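Local coordinates for hemolysin (Streptococcus suis, PDB 3HVN), which probably binds cholesterol-containing host membranes and, after a major change of shape, inserts into them as an oligomeric, cell-lysing pore, at residues Y46-I59 against F367-E381. The protein carries 1 engineered substitution. Residues are numbered along the deposited sequence; the frame is centred on the assembly and turned at random.
Sequences YEPQEILTNEGEYI and FVKDNRPAQILSNSE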
loop_
_atom_site.group_PDB
_atom_site.type_symbol
_atom_site.label_atom_id
_atom_site.label_comp_id
_atom_site.label_asym_id
_atom_site.label_seq_id
_atom_site.Cartn_x
_atom_site.Cartn_y
_atom_site.Cartn_z
ATOM N N TYR A 46 -35.379 -9.051 -2.989
ATOM C CA TYR A 46 -34.071 -9.572 -2.609
ATOM C C TYR A 46 -33.257 -8.518 -1.868
ATOM O O TYR A 46 -33.630 -7.347 -1.825
ATOM C CB TYR A 46 -33.305 -10.060 -3.842
ATOM C CG TYR A 46 -33.082 -8.996 -4.893
ATOM C CD1 TYR A 46 -32.037 -8.089 -4.780
ATOM C CD2 TYR A 46 -33.910 -8.902 -6.003
ATOM C CE1 TYR A 46 -31.827 -7.115 -5.739
ATOM C CE2 TYR A 46 -33.709 -7.933 -6.968
ATOM C CZ TYR A 46 -32.665 -7.042 -6.831
ATOM O OH TYR A 46 -32.457 -6.075 -7.786
ATOM N N GLU A 47 -32.142 -8.944 -1.283
ATOM C CA GLU A 47 -31.252 -8.034 -0.573
ATOM C C GLU A 47 -29.899 -7.937 -1.274
ATOM O O GLU A 47 -29.014 -8.764 -1.053
ATOM C CB GLU A 47 -31.086 -8.475 0.884
ATOM C CG GLU A 47 -30.980 -9.979 1.071
ATOM C CD GLU A 47 -31.214 -10.403 2.507
ATOM O OE1 GLU A 47 -31.552 -9.534 3.337
ATOM O OE2 GLU A 47 -31.061 -11.606 2.806
ATOM N N PRO A 48 -29.743 -6.912 -2.127
ATOM C CA PRO A 48 -28.572 -6.694 -2.984
ATOM C C PRO A 48 -27.246 -6.726 -2.229
ATOM O O PRO A 48 -26.320 -7.420 -2.649
ATOM C CB PRO A 48 -28.815 -5.291 -3.549
ATOM C CG PRO A 48 -30.291 -5.135 -3.529
ATOM C CD PRO A 48 -30.755 -5.857 -2.299
ATOM N N GLN A 49 -27.155 -5.980 -1.133
ATOM C CA GLN A 49 -25.906 -5.878 -0.388
ATOM C C GLN A 49 -25.509 -7.203 0.258
ATOM O O GLN A 49 -24.331 -7.557 0.292
ATOM C CB GLN A 49 -25.999 -4.780 0.674
ATOM C CG GLN A 49 -24.724 -4.581 1.480
ATOM C CD GLN A 49 -23.562 -4.087 0.637
ATOM O OE1 GLN A 49 -23.688 -3.909 -0.575
ATOM N NE2 GLN A 49 -22.422 -3.862 1.278
ATOM N N GLU A 50 -26.497 -7.932 0.764
ATOM C CA GLU A 50 -26.239 -9.190 1.456
ATOM C C GLU A 50 -25.864 -10.314 0.496
ATOM O O GLU A 50 -25.319 -11.337 0.910
ATOM C CB GLU A 50 -27.449 -9.596 2.301
ATOM C CG GLU A 50 -27.831 -8.578 3.363
ATOM C CD GLU A 50 -26.716 -8.325 4.362
ATOM O OE1 GLU A 50 -25.830 -9.195 4.502
ATOM O OE2 GLU A 50 -26.728 -7.258 5.009
ATOM N N ILE A 51 -26.157 -10.121 -0.786
ATOM C CA ILE A 51 -25.838 -11.125 -1.796
ATOM C C ILE A 51 -24.520 -10.794 -2.495
ATOM O O ILE A 51 -24.041 -11.554 -3.337
ATOM C CB ILE A 51 -26.968 -11.264 -2.839
ATOM C CG1 ILE A 51 -26.898 -12.628 -3.529
ATOM C CG2 ILE A 51 -26.907 -10.131 -3.854
ATOM C CD1 ILE A 51 -28.031 -12.879 -4.501
ATOM N N LEU A 52 -23.940 -9.654 -2.134
ATOM C CA LEU A 52 -22.644 -9.244 -2.663
ATOM C C LEU A 52 -21.661 -9.019 -1.520
ATOM O O LEU A 52 -20.959 -8.007 -1.480
ATOM C CB LEU A 52 -22.781 -7.966 -3.492
ATOM C CG LEU A 52 -23.652 -8.038 -4.747
ATOM C CD1 LEU A 52 -23.832 -6.655 -5.355
ATOM C CD2 LEU A 52 -23.055 -9.001 -5.761
ATOM N N THR A 53 -21.615 -9.969 -0.592
ATOM C CA THR A 53 -20.798 -9.831 0.609
ATOM C C THR A 53 -19.655 -10.842 0.658
ATOM O O THR A 53 -19.810 -11.992 0.245
ATOM C CB THR A 53 -21.654 -9.975 1.883
ATOM O OG1 THR A 53 -22.671 -8.965 1.894
ATOM C CG2 THR A 53 -20.793 -9.833 3.129
ATOM N N ASN A 54 -18.510 -10.401 1.169
ATOM C CA ASN A 54 -17.350 -11.267 1.340
ATOM C C ASN A 54 -16.795 -11.207 2.759
ATOM O O ASN A 54 -16.069 -10.276 3.120
ATOM C CB ASN A 54 -16.257 -10.918 0.328
ATOM C CG ASN A 54 -16.542 -11.472 -1.053
ATOM O OD1 ASN A 54 -17.380 -12.359 -1.217
ATOM N ND2 ASN A 54 -15.841 -10.957 -2.056
ATOM N N GLU A 55 -17.147 -12.208 3.561
ATOM C CA GLU A 55 -16.664 -12.306 4.932
ATOM C C GLU A 55 -15.265 -12.908 4.961
ATOM O O GLU A 55 -14.577 -12.951 3.940
ATOM C CB GLU A 55 -17.613 -13.164 5.770
ATOM C CG GLU A 55 -17.803 -14.575 5.235
ATOM C CD GLU A 55 -18.637 -15.444 6.159
ATOM O OE1 GLU A 55 -18.848 -15.045 7.323
ATOM O OE2 GLU A 55 -19.078 -16.527 5.720
ATOM N N GLY A 56 -14.848 -13.372 6.134
ATOM C CA GLY A 56 -13.555 -14.011 6.280
ATOM C C GLY A 56 -12.610 -13.253 7.192
ATOM O O GLY A 56 -12.041 -12.234 6.803
ATOM N N GLU A 57 -12.445 -13.756 8.410
ATOM C CA GLU A 57 -11.519 -13.157 9.363
ATOM C C GLU A 57 -10.316 -14.065 9.612
ATOM O O GLU A 57 -9.212 -13.778 9.149
ATOM C CB GLU A 57 -12.229 -12.816 10.676
ATOM C CG GLU A 57 -13.154 -13.904 11.198
ATOM C CD GLU A 57 -13.788 -13.537 12.525
ATOM O OE1 GLU A 57 -13.392 -12.506 13.110
ATOM O OE2 GLU A 57 -14.681 -14.279 12.985
ATOM N N TYR A 58 -10.538 -15.160 10.335
ATOM C CA TYR A 58 -9.472 -16.107 10.654
ATOM C C TYR A 58 -8.158 -15.394 10.950
ATOM O O TYR A 58 -7.225 -15.438 10.150
ATOM C CB TYR A 58 -9.279 -17.109 9.514
ATOM C CG TYR A 58 -10.190 -18.313 9.590
ATOM C CD1 TYR A 58 -9.829 -19.434 10.326
ATOM C CD2 TYR A 58 -11.408 -18.333 8.923
ATOM C CE1 TYR A 58 -10.654 -20.540 10.399
ATOM C CE2 TYR A 58 -12.241 -19.435 8.990
ATOM C CZ TYR A 58 -11.859 -20.534 9.729
ATOM O OH TYR A 58 -12.683 -21.634 9.801
ATOM N N ILE A 59 -8.092 -14.737 12.103
ATOM C CA ILE A 59 -6.928 -13.933 12.449
ATOM C C ILE A 59 -6.259 -14.405 13.736
ATOM O O ILE A 59 -5.047 -14.262 13.903
ATOM C CB ILE A 59 -7.306 -12.447 12.596
ATOM C CG1 ILE A 59 -6.048 -11.585 12.713
ATOM C CG2 ILE A 59 -8.219 -12.248 13.794
ATOM C CD1 ILE A 59 -5.114 -11.720 11.532
ATOM N N PHE A 367 -28.044 -3.269 -10.571
ATOM C CA PHE A 367 -29.164 -4.201 -10.513
ATOM C C PHE A 367 -30.253 -3.772 -11.488
ATOM O O PHE A 367 -30.578 -2.590 -11.584
ATOM C CB PHE A 367 -29.724 -4.282 -9.092
ATOM C CG PHE A 367 -28.858 -5.058 -8.142
ATOM C CD1 PHE A 367 -29.089 -6.405 -7.919
ATOM C CD2 PHE A 367 -27.815 -4.443 -7.473
ATOM C CE1 PHE A 367 -28.295 -7.125 -7.047
ATOM C CE2 PHE A 367 -27.018 -5.157 -6.598
ATOM C CZ PHE A 367 -27.258 -6.500 -6.386
ATOM N N VAL A 368 -30.816 -4.734 -12.212
ATOM C CA VAL A 368 -31.813 -4.426 -13.231
ATOM C C VAL A 368 -33.103 -3.857 -12.636
ATOM O O VAL A 368 -33.785 -3.052 -13.271
ATOM C CB VAL A 368 -32.141 -5.660 -14.097
ATOM C CG1 VAL A 368 -33.223 -5.325 -15.112
ATOM C CG2 VAL A 368 -30.889 -6.159 -14.799
ATOM N N LYS A 369 -33.427 -4.270 -11.415
ATOM C CA LYS A 369 -34.666 -3.846 -10.769
ATOM C C LYS A 369 -34.708 -2.345 -10.490
ATOM O O LYS A 369 -35.466 -1.609 -11.121
ATOM C CB LYS A 369 -34.891 -4.622 -9.468
ATOM C CG LYS A 369 -36.134 -4.191 -8.702
ATOM C CD LYS A 369 -36.316 -5.006 -7.430
ATOM C CE LYS A 369 -35.160 -4.796 -6.466
ATOM N NZ LYS A 369 -35.034 -3.374 -6.045
ATOM N N ASP A 370 -33.890 -1.897 -9.542
ATOM C CA ASP A 370 -33.917 -0.506 -9.100
ATOM C C ASP A 370 -32.709 0.292 -9.581
ATOM O O ASP A 370 -32.464 1.402 -9.112
ATOM C CB ASP A 370 -34.014 -0.439 -7.573
ATOM C CG ASP A 370 -32.899 -1.204 -6.882
ATOM O OD1 ASP A 370 -32.010 -1.732 -7.584
ATOM O OD2 ASP A 370 -32.912 -1.278 -5.636
ATOM N N ASN A 371 -31.960 -0.278 -10.520
ATOM C CA ASN A 371 -30.764 0.372 -11.049
ATOM C C ASN A 371 -29.777 0.792 -9.962
ATOM O O ASN A 371 -29.021 1.747 -10.137
ATOM C CB ASN A 371 -31.136 1.576 -11.919
ATOM C CG ASN A 371 -31.629 1.172 -13.295
ATOM O OD1 ASN A 371 -31.864 -0.007 -13.561
ATOM N ND2 ASN A 371 -31.784 2.150 -14.179
ATOM N N ARG A 372 -29.787 0.076 -8.841
ATOM C CA ARG A 372 -28.839 0.344 -7.766
ATOM C C ARG A 372 -27.448 -0.174 -8.109
ATOM O O ARG A 372 -27.306 -1.263 -8.664
ATOM C CB ARG A 372 -29.303 -0.271 -6.443
ATOM C CG ARG A 372 -28.145 -0.727 -5.563
ATOM C CD ARG A 372 -28.389 -0.482 -4.082
ATOM N NE ARG A 372 -29.305 -1.450 -3.488
ATOM C CZ ARG A 372 -29.320 -1.757 -2.194
ATOM N NH1 ARG A 372 -28.461 -1.180 -1.365
ATOM N NH2 ARG A 372 -30.186 -2.646 -1.729
ATOM N N PRO A 373 -26.415 0.614 -7.780
ATOM C CA PRO A 373 -25.023 0.198 -7.971
ATOM C C PRO A 373 -24.725 -1.086 -7.206
ATOM O O PRO A 373 -24.892 -1.125 -5.987
ATOM C CB PRO A 373 -24.226 1.361 -7.373
ATOM C CG PRO A 373 -25.142 2.532 -7.458
ATOM C CD PRO A 373 -26.516 1.980 -7.239
ATOM N N ALA A 374 -24.297 -2.124 -7.919
ATOM C CA ALA A 374 -23.957 -3.395 -7.292
ATOM C C ALA A 374 -22.655 -3.272 -6.510
ATOM O O ALA A 374 -21.579 -3.580 -7.024
ATOM C CB ALA A 374 -23.852 -4.492 -8.338
ATOM N N GLN A 375 -22.758 -2.819 -5.265
ATOM C CA GLN A 375 -21.582 -2.598 -4.432
ATOM C C GLN A 375 -21.140 -3.865 -3.712
ATOM O O GLN A 375 -21.758 -4.282 -2.732
ATOM C CB GLN A 375 -21.846 -1.489 -3.411
ATOM C CG GLN A 375 -22.025 -0.111 -4.021
ATOM C CD GLN A 375 -22.155 0.974 -2.971
ATOM O OE1 GLN A 375 -22.180 0.695 -1.772
ATOM N NE2 GLN A 375 -22.239 2.222 -3.418
ATOM N N ILE A 376 -20.067 -4.473 -4.203
ATOM C CA ILE A 376 -19.472 -5.621 -3.536
ATOM C C ILE A 376 -18.827 -5.183 -2.226
ATOM O O ILE A 376 -18.071 -4.206 -2.187
ATOM C CB ILE A 376 -18.413 -6.316 -4.417
ATOM C CG1 ILE A 376 -19.082 -7.139 -5.520
ATOM C CG2 ILE A 376 -17.521 -7.210 -3.572
ATOM C CD1 ILE A 376 -19.694 -6.309 -6.629
ATOM N N LEU A 377 -19.144 -5.899 -1.152
ATOM C CA LEU A 377 -18.543 -5.642 0.149
ATOM C C LEU A 377 -17.575 -6.765 0.491
ATOM O O LEU A 377 -17.789 -7.915 0.107
ATOM C CB LEU A 377 -19.622 -5.528 1.227
ATOM C CG LEU A 377 -19.136 -5.344 2.668
ATOM C CD1 LEU A 377 -18.232 -4.127 2.786
ATOM C CD2 LEU A 377 -20.314 -5.235 3.623
ATOM N N SER A 378 -16.505 -6.432 1.205
ATOM C CA SER A 378 -15.505 -7.425 1.574
ATOM C C SER A 378 -14.748 -7.019 2.834
ATOM O O SER A 378 -14.183 -5.926 2.908
ATOM C CB SER A 378 -14.526 -7.653 0.421
ATOM O OG SER A 378 -13.615 -8.695 0.724
ATOM N N ASN A 379 -14.746 -7.906 3.824
ATOM C CA ASN A 379 -14.020 -7.668 5.066
ATOM C C ASN A 379 -12.862 -8.641 5.231
ATOM O O ASN A 379 -12.926 -9.777 4.758
ATOM C CB ASN A 379 -14.960 -7.769 6.269
ATOM C CG ASN A 379 -15.821 -6.535 6.440
ATOM O OD1 ASN A 379 -15.495 -5.464 5.932
ATOM N ND2 ASN A 379 -16.926 -6.679 7.161
ATOM N N SER A 380 -11.804 -8.201 5.904
ATOM C CA SER A 380 -10.657 -9.072 6.137
ATOM C C SER A 380 -9.752 -8.579 7.260
ATOM O O SER A 380 -9.125 -7.527 7.150
ATOM C CB SER A 380 -9.843 -9.242 4.852
ATOM O OG SER A 380 -8.739 -10.105 5.061
ATOM N N GLU A 381 -9.686 -9.349 8.341
ATOM C CA GLU A 381 -8.749 -9.063 9.418
ATOM C C GLU A 381 -7.354 -9.525 9.016
ATOM O O GLU A 381 -7.203 -10.520 8.308
ATOM C CB GLU A 381 -9.184 -9.748 10.715
ATOM C CG GLU A 381 -10.328 -9.051 11.431
ATOM C CD GLU A 381 -10.733 -9.756 12.710
ATOM O OE1 GLU A 381 -10.760 -11.004 12.719
ATOM O OE2 GLU A 381 -11.030 -9.063 13.706
#
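Phe367 is wedged among three residues of the 46-59 segment, each meeting its ring differently. Pro48 sets CB over one face, 3.8 Å from the centroid of the Phe367 ring and 28° off its normal, a CH-pi contact. Leu52 arrives from the opposite direction at the ring edge, its CD1 touching Phe367 CZ (3.6 Å) and, on another side, the methyl of Ala374. Tyr46 runs past Phe367 in the opposite sense; the planes, 27° apart, are nearly parallel yet displaced, with 5.5 Å between the centroids of the Tyr46 and Phe367 rings and little of one ring above the other. With its CG lodged between backbone N and carbonyl carbon (chi1 59°), Tyr46 turns its ring toward the 367-370 turn, where the aliphatic part of Lys369 lies against its phenol end. Lys369 bends at its last two torsions, and its NZ makes a salt bridge to Asp370 OD2, though the hydrogen bond within it is weak. The Arg372 side chain crosses Pro48 at about a right angle, and Pro48 CB, besides meeting Phe367, lies over one face of the guanidinium.

Beyond this apolar cluster the two segments run parallel. Leu377 N donates to Leu52 O (2.8 Å) and Asn379 N to Asn54 O (2.8 Å), both nearly straight, while the return bond from Asn54 N to Leu377 O is weak. Around residues 53-54 the segment lies alongside strand 376-401 as a short, loosely bonded parallel strand of a mixed sheet in the elongated toxin; strand 376-401 also pairs with strand 73-88, through a backbone hydrogen bond between Ser380 and Ile84. Farther on, the carboxylates of Glu57 and Glu381 lie side by side, pointing the same way; Lys81 is a long, weak ion-pair partner of Glu381. The chemistry implies a join made by the apolar cluster and two straight backbone bonds, with the glutamate pair a probably unfavourable element.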